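Local structure of universal stress protein (Pseudomonas aeruginosa UCBPP-PA14, 7MQ5) at residues V239-G244 with D265-D270. The protein is of unknown function but belongs to the universal stress protein family, whose members probably help cells to withstand stress. Residues are numbered along the deposited sequence; the frame is centred on the assembly and turned at random.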
ATOM      1  N   VAL A 239     -11.071   1.127   5.389  1.00 10.89           N
ATOM      2  CA  VAL A 239     -10.510   2.425   4.920  1.00 11.17           C
ATOM      3  C   VAL A 239      -9.114   2.200   4.320  1.00 10.11           C
ATOM      4  O   VAL A 239      -8.704   3.009   3.468  1.00 10.73           O
ATOM      5  CB  VAL A 239     -10.542   3.457   6.057  1.00 13.22           C
ATOM      6  CG1 VAL A 239      -9.595   3.128   7.198  1.00 12.59           C
ATOM      7  CG2 VAL A 239     -10.324   4.858   5.526  1.00 15.08           C
ATOM      8  N   VAL A 240      -8.429   1.128   4.726  1.00  9.97           N
ATOM      9  CA  VAL A 240      -7.122   0.733   4.138  1.00 10.09           C
ATOM     10  C   VAL A 240      -7.138  -0.779   3.949  1.00  9.38           C
ATOM     11  O   VAL A 240      -7.568  -1.475   4.876  1.00 10.05           O
ATOM     12  CB  VAL A 240      -5.911   1.099   5.029  1.00 12.18           C
ATOM     13  CG1 VAL A 240      -4.605   0.613   4.412  1.00 14.13           C
ATOM     14  CG2 VAL A 240      -5.855   2.576   5.349  1.00 13.61           C
ATOM     15  N   THR A 241      -6.662  -1.241   2.794  1.00  8.96           N
ATOM     16  CA  THR A 241      -6.419  -2.679   2.551  1.00  9.12           C
ATOM     17  C   THR A 241      -4.923  -2.813   2.257  1.00  8.85           C
ATOM     18  O   THR A 241      -4.401  -2.062   1.432  1.00  9.89           O
ATOM     19  CB  THR A 241      -7.288  -3.244   1.419  1.00  9.53           C
ATOM     20  OG1 THR A 241      -8.665  -3.016   1.729  1.00 10.32           O
ATOM     21  CG2 THR A 241      -7.080  -4.727   1.228  1.00 11.05           C
ATOM     22  N   VAL A 242      -4.271  -3.760   2.908  1.00  8.54           N
ATOM     23  CA  VAL A 242      -2.833  -4.049   2.702  1.00  8.33           C
ATOM     24  C   VAL A 242      -2.748  -5.354   1.923  1.00  8.67           C
ATOM     25  O   VAL A 242      -3.318  -6.373   2.372  1.00  9.42           O
ATOM     26  CB  VAL A 242      -2.073  -4.138   4.031  1.00  9.22           C
ATOM     27  CG1 VAL A 242      -0.593  -4.364   3.757  1.00 10.03           C
ATOM     28  CG2 VAL A 242      -2.306  -2.905   4.896  1.00  9.41           C
ATOM     29  N   ILE A 243      -2.070  -5.311   0.779  0.60  8.97           N
ATOM     30  CA  ILE A 243      -1.925  -6.502  -0.093  0.60 10.03           C
ATOM     31  C   ILE A 243      -0.462  -6.677  -0.485  0.60  9.40           C
ATOM     32  O   ILE A 243       0.344  -5.721  -0.377  0.60  9.99           O
ATOM     33  CB  ILE A 243      -2.803  -6.396  -1.357  0.60 11.13           C
ATOM     34  CG1 ILE A 243      -2.279  -5.335  -2.331  0.60 11.65           C
ATOM     35  CG2 ILE A 243      -4.267  -6.174  -1.003  0.60 12.31           C
ATOM     36  CD1 ILE A 243      -3.007  -5.312  -3.651  0.60 12.94           C
ATOM     37  N   GLY A 244      -0.144  -7.896  -0.900  1.00 10.39           N
ATOM     38  CA  GLY A 244       1.165  -8.201  -1.482  1.00 10.94           C
ATOM     39  C   GLY A 244       0.991  -8.608  -2.928  1.00 12.29           C
ATOM     40  O   GLY A 244      -0.077  -9.125  -3.294  1.00 14.46           O
ATOM     41  N   ASP A 265      -7.865  -2.317  -8.910  1.00 13.32           N
ATOM     42  CA  ASP A 265      -8.804  -1.606  -9.815  1.00 14.68           C
ATOM     43  C   ASP A 265     -10.244  -1.675  -9.290  1.00 15.53           C
ATOM     44  O   ASP A 265     -11.114  -1.101  -9.957  1.00 17.65           O
ATOM     45  CB  ASP A 265      -8.753  -2.194 -11.229  1.00 16.72           C
ATOM     46  CG  ASP A 265      -7.723  -1.569 -12.162  1.00 20.07           C
ATOM     47  OD1 ASP A 265      -7.067  -0.572 -11.765  1.00 19.96           O
ATOM     48  OD2 ASP A 265      -7.587  -2.082 -13.289  1.00 24.59           O
ATOM     49  N   THR A 266     -10.477  -2.323  -8.141  1.00 14.60           N
ATOM     50  CA  THR A 266     -11.855  -2.543  -7.615  1.00 15.63           C
ATOM     51  C   THR A 266     -12.033  -1.912  -6.230  1.00 14.46           C
ATOM     52  O   THR A 266     -13.109  -1.400  -5.933  1.00 15.18           O
ATOM     53  CB  THR A 266     -12.180  -4.047  -7.529  1.00 18.77           C
ATOM     54  OG1 THR A 266     -11.957  -4.628  -8.814  1.00 21.84           O
ATOM     55  CG2 THR A 266     -13.593  -4.342  -7.076  1.00 19.25           C
ATOM     56  N   LEU A 267     -11.012  -1.979  -5.390  1.00 12.98           N
ATOM     57  CA  LEU A 267     -11.166  -1.488  -4.001  1.00 12.31           C
ATOM     58  C   LEU A 267     -11.512  -0.004  -3.979  1.00 12.34           C
ATOM     59  O   LEU A 267     -10.992   0.771  -4.819  1.00 13.88           O
ATOM     60  CB  LEU A 267      -9.864  -1.715  -3.238  1.00 12.36           C
ATOM     61  CG  LEU A 267      -9.552  -3.165  -2.864  1.00 12.51           C
ATOM     62  CD1 LEU A 267      -8.127  -3.259  -2.350  1.00 13.81           C
ATOM     63  CD2 LEU A 267     -10.525  -3.701  -1.821  1.00 13.92           C
ATOM     64  N   GLU A 268     -12.322   0.366  -2.991  1.00 13.07           N
ATOM     65  CA  GLU A 268     -12.679   1.778  -2.716  1.00 14.93           C
ATOM     66  C   GLU A 268     -11.862   2.275  -1.518  1.00 14.11           C
ATOM     67  O   GLU A 268     -11.858   3.483  -1.277  1.00 18.10           O
ATOM     68  CB  GLU A 268     -14.183   1.901  -2.491  1.00 17.30           C
ATOM     69  CG  GLU A 268     -14.992   1.519  -3.725  1.00 20.37           C
ATOM     70  CD  GLU A 268     -16.501   1.679  -3.637  1.00 25.85           C
ATOM     71  OE1 GLU A 268     -17.059   1.520  -2.537  1.00 27.41           O
ATOM     72  OE2 GLU A 268     -17.112   1.992  -4.678  1.00 34.02           O
ATOM     73  N   SER A 269     -11.215   1.370  -0.791  1.00 12.21           N
ATOM     74  CA  SER A 269     -10.309   1.725   0.320  1.00 11.14           C
ATOM     75  C   SER A 269      -8.986   2.240  -0.251  1.00 10.97           C
ATOM     76  O   SER A 269      -8.685   1.981  -1.416  1.00 10.82           O
ATOM     77  CB  SER A 269     -10.021   0.500   1.187  1.00 11.56           C
ATOM     78  OG  SER A 269      -9.260  -0.471   0.457  1.00 11.29           O
ATOM     79  N   ASP A 270      -8.230   2.946   0.575  1.00  9.74           N
ATOM     80  CA  ASP A 270      -6.810   3.152   0.236  1.00  9.75           C
ATOM     81  C   ASP A 270      -6.178   1.758   0.113  1.00  9.43           C
ATOM     82  O   ASP A 270      -6.692   0.789   0.726  1.00  9.75           O
ATOM     83  CB  ASP A 270      -6.067   3.927   1.321  1.00 10.27           C
ATOM     84  CG  ASP A 270      -6.433   5.390   1.462  1.00 11.67           C
ATOM     85  OD1 ASP A 270      -7.320   5.878   0.729  1.00 11.94           O
ATOM     86  OD2 ASP A 270      -5.800   6.040   2.313  1.00 13.52           O
TER
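The carbonyl of D270 takes two donors, T241 N on one side of its plane and S269 OG on the other. The T241 N-H points nearly straight at the oxygen, 161° at the hydrogen. T241 N lies 2.9 Å from D270 O, tilted 26° from the carbonyl plane. S269 OG stands further above the other face. The site belongs to a parallel strand pair, 240-244 beside 270-274, in the alpha/beta fold of universal stress proteins. V240 and D270 form a parallel bridge. On its other flank strand 240-244 pairs with strand 136-141.

The D270 N-H bonds to V239 O at 2.9 Å, from above the plane of that carbonyl. V240 CA lies 3.4 Å from D270 O and adds a weak C-H...O contact. D270 turns its carboxylate to partners beyond this pair: OD2 makes a salt bridge with R26, and OD1 takes the backbone N-H groups of K127 and T128.

A chi1 of 67° folds the S269 hydroxyl back over its own main chain, where it donates to D270 O and accepts from T241 OG1. The result is a short chain of buried hydrogen bonds. The L267 side chain lies across that of T241, nearly perpendicular to it. L267 CD1 packs 3.9 Å from T241 CB and also meets T241 CG2. A233 of helix 225-236 touches both side chains, so the helix, the strand and the incoming loop meet here. T241 OG1 donates to S269 OG over 2.9 Å.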